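Local coordinates for folylpolyglutamate synthase protein FOLC (Mycobacterium tuberculosis, PDB 2VOS) that probably uses ATP to add glutamate to dihydropteroate, giving dihydrofolate, and to lengthen the polyglutamate tail of tetrahydrofolate, at residues N188-V193 with E310-A315; G218-A223 with P228-V233. All blocks are in the same frame, centred on the assembly; numbering follows the deposited sequence.

Contact 1: residues N188-V193 with E310-A315; sequences NAPVAV and EAFFGA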
ATOM      1  N   ASN A 188      18.687  -8.250   0.445  1.00 42.67           N
ATOM      2  CA  ASN A 188      19.689  -7.887  -0.544  1.00 44.03           C
ATOM      3  C   ASN A 188      19.037  -7.962  -1.937  1.00 43.70           C
ATOM      4  O   ASN A 188      19.582  -8.564  -2.832  1.00 44.18           O
ATOM      5  CB  ASN A 188      20.871  -8.864  -0.423  1.00 44.61           C
ATOM      6  CG  ASN A 188      22.103  -8.431  -1.205  1.00 51.76           C
ATOM      7  OD1 ASN A 188      22.325  -7.243  -1.460  1.00 59.17           O
ATOM      8  ND2 ASN A 188      22.932  -9.400  -1.570  1.00 55.56           N
ATOM      9  N   ALA A 189      17.878  -7.333  -2.125  1.00 42.03           N
ATOM     10  CA  ALA A 189      17.109  -7.540  -3.331  1.00 40.45           C
ATOM     11  C   ALA A 189      17.859  -7.094  -4.591  1.00 41.42           C
ATOM     12  O   ALA A 189      18.482  -6.011  -4.604  1.00 40.25           O
ATOM     13  CB  ALA A 189      15.793  -6.845  -3.226  1.00 40.02           C
ATOM     14  N   PRO A 190      17.770  -7.908  -5.666  1.00 41.34           N
ATOM     15  CA  PRO A 190      18.433  -7.474  -6.928  1.00 42.43           C
ATOM     16  C   PRO A 190      17.685  -6.283  -7.607  1.00 42.65           C
ATOM     17  O   PRO A 190      18.244  -5.609  -8.492  1.00 42.66           O
ATOM     18  CB  PRO A 190      18.382  -8.724  -7.807  1.00 41.72           C
ATOM     19  CG  PRO A 190      17.226  -9.579  -7.218  1.00 42.65           C
ATOM     20  CD  PRO A 190      17.188  -9.274  -5.752  1.00 40.90           C
ATOM     21  N   VAL A 191      16.436  -6.053  -7.221  1.00 40.71           N
ATOM     22  CA  VAL A 191      15.693  -4.902  -7.743  1.00 40.73           C
ATOM     23  C   VAL A 191      15.055  -4.196  -6.535  1.00 40.69           C
ATOM     24  O   VAL A 191      14.329  -4.824  -5.746  1.00 42.24           O
ATOM     25  CB  VAL A 191      14.560  -5.283  -8.707  1.00 40.56           C
ATOM     26  CG1 VAL A 191      13.825  -4.037  -9.113  1.00 40.62           C
ATOM     27  CG2 VAL A 191      15.137  -5.966  -9.978  1.00 41.42           C
ATOM     28  N   ALA A 192      15.357  -2.919  -6.375  1.00 40.13           N
ATOM     29  CA  ALA A 192      14.802  -2.092  -5.302  1.00 40.91           C
ATOM     30  C   ALA A 192      13.974  -0.983  -5.949  1.00 40.78           C
ATOM     31  O   ALA A 192      14.426  -0.288  -6.851  1.00 43.31           O
ATOM     32  CB  ALA A 192      15.945  -1.482  -4.459  1.00 40.41           C
ATOM     33  N   VAL A 193      12.757  -0.800  -5.492  1.00 40.23           N
ATOM     34  CA  VAL A 193      11.878   0.094  -6.141  1.00 39.04           C
ATOM     35  C   VAL A 193      11.557   1.171  -5.161  1.00 38.79           C
ATOM     36  O   VAL A 193      11.216   0.862  -3.981  1.00 38.73           O
ATOM     37  CB  VAL A 193      10.591  -0.660  -6.487  1.00 39.77           C
ATOM     38  CG1 VAL A 193       9.559   0.241  -7.183  1.00 38.42           C
ATOM     39  CG2 VAL A 193      10.914  -1.916  -7.349  1.00 38.51           C
ATOM     40  N   GLU A 310      10.768  -5.463 -15.773  1.00 40.38           N
ATOM     41  CA  GLU A 310      11.725  -5.458 -16.890  1.00 40.26           C
ATOM     42  C   GLU A 310      13.124  -5.596 -16.329  1.00 41.09           C
ATOM     43  O   GLU A 310      13.923  -6.420 -16.827  1.00 41.67           O
ATOM     44  CB  GLU A 310      11.621  -4.164 -17.688  1.00 39.52           C
ATOM     45  CG  GLU A 310      10.406  -4.143 -18.597  1.00 40.31           C
ATOM     46  CD  GLU A 310      10.376  -2.873 -19.392  1.00 42.83           C
ATOM     47  OE1 GLU A 310      10.366  -1.795 -18.760  1.00 39.78           O
ATOM     48  OE2 GLU A 310      10.492  -2.930 -20.642  1.00 43.27           O
ATOM     49  N   ALA A 311      13.436  -4.795 -15.316  1.00 40.61           N
ATOM     50  CA  ALA A 311      14.776  -4.811 -14.692  1.00 42.19           C
ATOM     51  C   ALA A 311      15.076  -6.193 -14.123  1.00 43.41           C
ATOM     52  O   ALA A 311      16.148  -6.751 -14.374  1.00 44.36           O
ATOM     53  CB  ALA A 311      14.868  -3.804 -13.574  1.00 42.24           C
ATOM     54  N   PHE A 312      14.114  -6.758 -13.396  1.00 41.40           N
ATOM     55  CA  PHE A 312      14.251  -8.079 -12.812  1.00 42.16           C
ATOM     56  C   PHE A 312      14.608  -9.140 -13.851  1.00 43.84           C
ATOM     57  O   PHE A 312      15.458  -9.980 -13.606  1.00 42.57           O
ATOM     58  CB  PHE A 312      12.963  -8.496 -12.091  1.00 41.98           C
ATOM     59  CG  PHE A 312      13.069  -9.822 -11.450  1.00 43.08           C
ATOM     60  CD1 PHE A 312      13.702  -9.973 -10.215  1.00 42.26           C
ATOM     61  CD2 PHE A 312      12.590 -10.936 -12.089  1.00 44.69           C
ATOM     62  CE1 PHE A 312      13.825 -11.246  -9.637  1.00 47.34           C
ATOM     63  CE2 PHE A 312      12.694 -12.206 -11.513  1.00 45.26           C
ATOM     64  CZ  PHE A 312      13.320 -12.367 -10.293  1.00 46.16           C
ATOM     65  N   PHE A 313      13.943  -9.109 -15.006  1.00 43.18           N
ATOM     66  CA  PHE A 313      14.215 -10.088 -16.044  1.00 44.33           C
ATOM     67  C   PHE A 313      15.258  -9.629 -17.052  1.00 45.19           C
ATOM     68  O   PHE A 313      15.453 -10.299 -18.036  1.00 46.68           O
ATOM     69  CB  PHE A 313      12.952 -10.464 -16.803  1.00 42.77           C
ATOM     70  CG  PHE A 313      12.016 -11.318 -16.001  1.00 44.70           C
ATOM     71  CD1 PHE A 313      10.810 -10.805 -15.559  1.00 39.72           C
ATOM     72  CD2 PHE A 313      12.365 -12.615 -15.642  1.00 44.41           C
ATOM     73  CE1 PHE A 313       9.932 -11.594 -14.809  1.00 45.69           C
ATOM     74  CE2 PHE A 313      11.476 -13.404 -14.873  1.00 44.76           C
ATOM     75  CZ  PHE A 313      10.286 -12.878 -14.462  1.00 44.46           C
ATOM     76  N   GLY A 314      15.876  -8.478 -16.855  1.00 46.14           N
ATOM     77  CA  GLY A 314      16.873  -7.997 -17.817  1.00 47.83           C
ATOM     78  C   GLY A 314      16.360  -7.513 -19.164  1.00 49.43           C
ATOM     79  O   GLY A 314      17.113  -7.571 -20.148  1.00 49.75           O
ATOM     80  N   ALA A 315      15.111  -7.031 -19.267  1.00 49.78           N
ATOM     81  CA  ALA A 315      14.649  -6.446 -20.532  1.00 51.19           C
ATOM     82  C   ALA A 315      15.403  -5.166 -20.862  1.00 52.98           C
ATOM     83  O   ALA A 315      15.667  -4.424 -19.903  1.00 54.92           O
ATOM     84  CB  ALA A 315      13.188  -6.177 -20.515  1.00 50.56           C
TER
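Val191, at the start of strand 191-194, packs against Ala311 and Phe312 in the last turn of helix 296-312, one of the helices lying on the central sheet of the P-loop-type Mur ligase middle domain. The contact is wholly apolar, with no hydrogen bond across it. Its centre is a single methyl: CG1 of Val191 stands anti to the backbone N (chi1 177°), leaving CG2 beside that nitrogen and directed at the helix. There Val191 CG2 lies 3.6 Å from Phe312 CA and 4.2 Å from Ala311 CB. A beta-branched valine fits a strand and still presents a compact methyl, and the small Ala311 lets the helix come close; its CB also touches Val231 on the neighbouring strand. The second apolar group is looser. The Phe312 ring receives Val191 CG2 at its edge and Pro190 CG obliquely, the latter 4.5 Å from CE1, while Ile67 and Pro65 also touch this phenylalanine. Backbone bonds then end the helix in a Schellman motif, where Gly314 takes a positive phi of 72° that a residue without a side chain adopts easily. Gly314 N bonds to Ala311 O at 3.0 Å, and Ala315 N reaches Glu310 O at 2.8 Å.

Contact 2: residues G218-A223 with P228-V233; sequences GIITRA and PDTVAV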
ATOM      1  N   GLY A 218      17.739   2.905   2.115  1.00 41.90           N
ATOM      2  CA  GLY A 218      18.463   1.797   2.742  1.00 41.61           C
ATOM      3  C   GLY A 218      18.104   0.419   2.167  1.00 42.25           C
ATOM      4  O   GLY A 218      18.782  -0.558   2.456  1.00 42.95           O
ATOM      5  N   ILE A 219      17.081   0.311   1.311  1.00 39.73           N
ATOM      6  CA  ILE A 219      16.813  -1.002   0.737  1.00 39.65           C
ATOM      7  C   ILE A 219      17.625  -1.241  -0.549  1.00 40.16           C
ATOM      8  O   ILE A 219      17.593  -2.347  -1.133  1.00 40.70           O
ATOM      9  CB  ILE A 219      15.269  -1.256   0.475  1.00 39.04           C
ATOM     10  CG1 ILE A 219      14.756  -0.368  -0.693  1.00 39.06           C
ATOM     11  CG2 ILE A 219      14.467  -1.085   1.790  1.00 36.34           C
ATOM     12  CD1 ILE A 219      13.485  -0.925  -1.381  1.00 38.00           C
ATOM     13  N   ILE A 220      18.309  -0.207  -1.025  1.00 38.96           N
ATOM     14  CA  ILE A 220      19.143  -0.377  -2.211  1.00 40.42           C
ATOM     15  C   ILE A 220      20.512  -0.869  -1.694  1.00 42.65           C
ATOM     16  O   ILE A 220      21.239  -0.083  -1.072  1.00 41.95           O
ATOM     17  CB  ILE A 220      19.344   0.997  -2.958  1.00 40.80           C
ATOM     18  CG1 ILE A 220      17.996   1.636  -3.369  1.00 41.00           C
ATOM     19  CG2 ILE A 220      20.266   0.842  -4.178  1.00 36.89           C
ATOM     20  CD1 ILE A 220      18.085   3.169  -3.678  1.00 37.65           C
ATOM     21  N   THR A 221      20.878  -2.131  -1.949  1.00 44.32           N
ATOM     22  CA  THR A 221      22.083  -2.731  -1.342  1.00 47.34           C
ATOM     23  C   THR A 221      23.056  -3.211  -2.408  1.00 49.08           C
ATOM     24  O   THR A 221      22.617  -3.572  -3.512  1.00 50.65           O
ATOM     25  CB  THR A 221      21.700  -3.934  -0.443  1.00 47.49           C
ATOM     26  OG1 THR A 221      21.098  -4.935  -1.259  1.00 49.21           O
ATOM     27  CG2 THR A 221      20.654  -3.538   0.571  1.00 46.03           C
ATOM     28  N   ARG A 222      24.346  -3.247  -2.102  1.00 50.40           N
ATOM     29  CA  ARG A 222      25.340  -3.754  -3.061  1.00 52.50           C
ATOM     30  C   ARG A 222      25.111  -5.257  -3.283  1.00 53.31           C
ATOM     31  O   ARG A 222      24.862  -5.996  -2.330  1.00 53.91           O
ATOM     32  CB  ARG A 222      26.749  -3.482  -2.560  1.00 52.69           C
ATOM     33  CG  ARG A 222      27.871  -4.026  -3.493  1.00 56.46           C
ATOM     34  CD  ARG A 222      29.230  -3.341  -3.227  1.00 63.87           C
ATOM     35  NE  ARG A 222      30.355  -3.858  -4.032  1.00 67.90           N
ATOM     36  CZ  ARG A 222      30.361  -4.048  -5.361  1.00 72.01           C
ATOM     37  NH1 ARG A 222      29.276  -3.808  -6.098  1.00 73.45           N
ATOM     38  NH2 ARG A 222      31.466  -4.499  -5.970  1.00 72.44           N
ATOM     39  N   ALA A 223      25.142  -5.702  -4.533  1.00 54.18           N
ATOM     40  CA  ALA A 223      24.945  -7.120  -4.871  1.00 55.82           C
ATOM     41  C   ALA A 223      26.198  -7.945  -4.501  1.00 57.70           C
ATOM     42  O   ALA A 223      27.317  -7.402  -4.469  1.00 57.42           O
ATOM     43  CB  ALA A 223      24.653  -7.265  -6.363  1.00 55.06           C
ATOM     44  N   PRO A 228      24.781  -9.786 -11.081  1.00 60.98           N
ATOM     45  CA  PRO A 228      24.597  -8.468 -11.664  1.00 59.64           C
ATOM     46  C   PRO A 228      24.431  -7.448 -10.542  1.00 57.88           C
ATOM     47  O   PRO A 228      23.975  -7.828  -9.452  1.00 58.14           O
ATOM     48  CB  PRO A 228      23.273  -8.615 -12.427  1.00 60.22           C
ATOM     49  CG  PRO A 228      23.043 -10.097 -12.539  1.00 61.37           C
ATOM     50  CD  PRO A 228      23.602 -10.644 -11.282  1.00 61.04           C
ATOM     51  N   ASP A 229      24.799  -6.185 -10.789  1.00 55.53           N
ATOM     52  CA  ASP A 229      24.590  -5.118  -9.813  1.00 53.82           C
ATOM     53  C   ASP A 229      23.097  -4.908  -9.537  1.00 51.35           C
ATOM     54  O   ASP A 229      22.242  -5.163 -10.392  1.00 49.18           O
ATOM     55  CB  ASP A 229      25.177  -3.784 -10.277  1.00 54.88           C
ATOM     56  CG  ASP A 229      26.706  -3.723 -10.153  1.00 59.99           C
ATOM     57  OD1 ASP A 229      27.274  -4.218  -9.134  1.00 64.27           O
ATOM     58  OD2 ASP A 229      27.332  -3.130 -11.063  1.00 62.46           O
ATOM     59  N   THR A 230      22.809  -4.423  -8.332  1.00 49.31           N
ATOM     60  CA  THR A 230      21.439  -4.114  -7.929  1.00 47.66           C
ATOM     61  C   THR A 230      20.899  -3.057  -8.878  1.00 46.19           C
ATOM     62  O   THR A 230      21.666  -2.246  -9.419  1.00 46.45           O
ATOM     63  CB  THR A 230      21.398  -3.622  -6.462  1.00 47.58           C
ATOM     64  OG1 THR A 230      21.784  -4.704  -5.598  1.00 50.89           O
ATOM     65  CG2 THR A 230      19.969  -3.148  -6.041  1.00 44.43           C
ATOM     66  N   VAL A 231      19.599  -3.077  -9.127  1.00 44.93           N
ATOM     67  CA  VAL A 231      18.994  -2.022  -9.935  1.00 42.91           C
ATOM     68  C   VAL A 231      18.032  -1.279  -9.041  1.00 42.16           C
ATOM     69  O   VAL A 231      17.186  -1.927  -8.441  1.00 43.26           O
ATOM     70  CB  VAL A 231      18.178  -2.613 -11.101  1.00 43.30           C
ATOM     71  CG1 VAL A 231      17.554  -1.523 -11.893  1.00 41.33           C
ATOM     72  CG2 VAL A 231      19.040  -3.455 -12.000  1.00 44.18           C
ATOM     73  N   ALA A 232      18.137   0.051  -8.979  1.00 39.77           N
ATOM     74  CA  ALA A 232      17.186   0.893  -8.281  1.00 40.03           C
ATOM     75  C   ALA A 232      16.257   1.504  -9.335  1.00 39.31           C
ATOM     76  O   ALA A 232      16.704   2.164 -10.300  1.00 38.79           O
ATOM     77  CB  ALA A 232      17.909   2.032  -7.513  1.00 39.84           C
ATOM     78  N   VAL A 233      14.974   1.267  -9.172  1.00 38.98           N
ATOM     79  CA  VAL A 233      13.975   1.780 -10.100  1.00 39.22           C
ATOM     80  C   VAL A 233      13.137   2.835  -9.371  1.00 38.35           C
ATOM     81  O   VAL A 233      12.469   2.534  -8.404  1.00 40.18           O
ATOM     82  CB  VAL A 233      13.041   0.650 -10.579  1.00 39.07           C
ATOM     83  CG1 VAL A 233      12.138   1.154 -11.702  1.00 37.80           C
ATOM     84  CG2 VAL A 233      13.893  -0.522 -11.091  1.00 40.34           C
TER
HETATM   85  O   HOH W   1      25.172  -3.710  -6.770  1.00 49.54           O
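Thr230 turns its side chain onto the backbone of Thr221 where the loop after helix 209-217 doubles back beside the approach to strand 231-234, the return leg of a beta-alpha-beta crossover from strand 191-194. The touching parts run antiparallel. With chi1 at -66°, the Thr230 hydroxyl sits beside its own backbone N and donates to Thr221 O over a short 2.5 Å from OG1. The bond meets that carbonyl almost end-on, at a C=O...OG1 angle of 170°. Threonine serves both needs here: its hydroxyl grips the loop, while its CG2, anti to the backbone N, lies near Ile220 CG2. Deeper in, Ile220 sends CD1 to within 4.0 Å of Ala232 CB; the long branched chain spans the gap, and the alanine leaves room for it. Ala252 and Ala254 add to this apolar patch.

At the exposed end, the extended Arg222 chain brings its guanidinium obliquely past the Asp229 carboxylate, the two planes 43° apart. OD1 of Asp229 lies at the guanidinium edge, 3.7 Å from Arg222 NH1, which makes a long and probably weak salt bridge; the stronger partner of NH1 is Asp253, with which it forms a salt bridge. Between the two segments a water accepts from Ala223 N at 3.0 Å and from Thr230 N at 2.9 Å, joining backbones that make no direct bond there. Ala223 points its methyl at the other segment and is small enough to lie close against its backbone: Ala223 CB is 3.2 Å from Pro228 O.

In the fold
The two contacts lie about 8 Å apart, centre to centre, at one edge of the molecule, away from the nucleotide and metal sites. Both reach the same mixed sheet through neighbouring parallel strands, 191-194 in contact 1 and 231-234 in contact 2, which are joined by a probable hydrogen bond from Val233 N to Ala192 O, 2.8 Å long. Along the chain, contact 2 is nested within the loop closed by contact 1: strand 191-194 comes first, then helix 209-217, the loop of contact 2 and strand 231-234, and only much later helix 296-312. That helix touches both strands, so a late segment of the domain is packed against its earlier crossover unit.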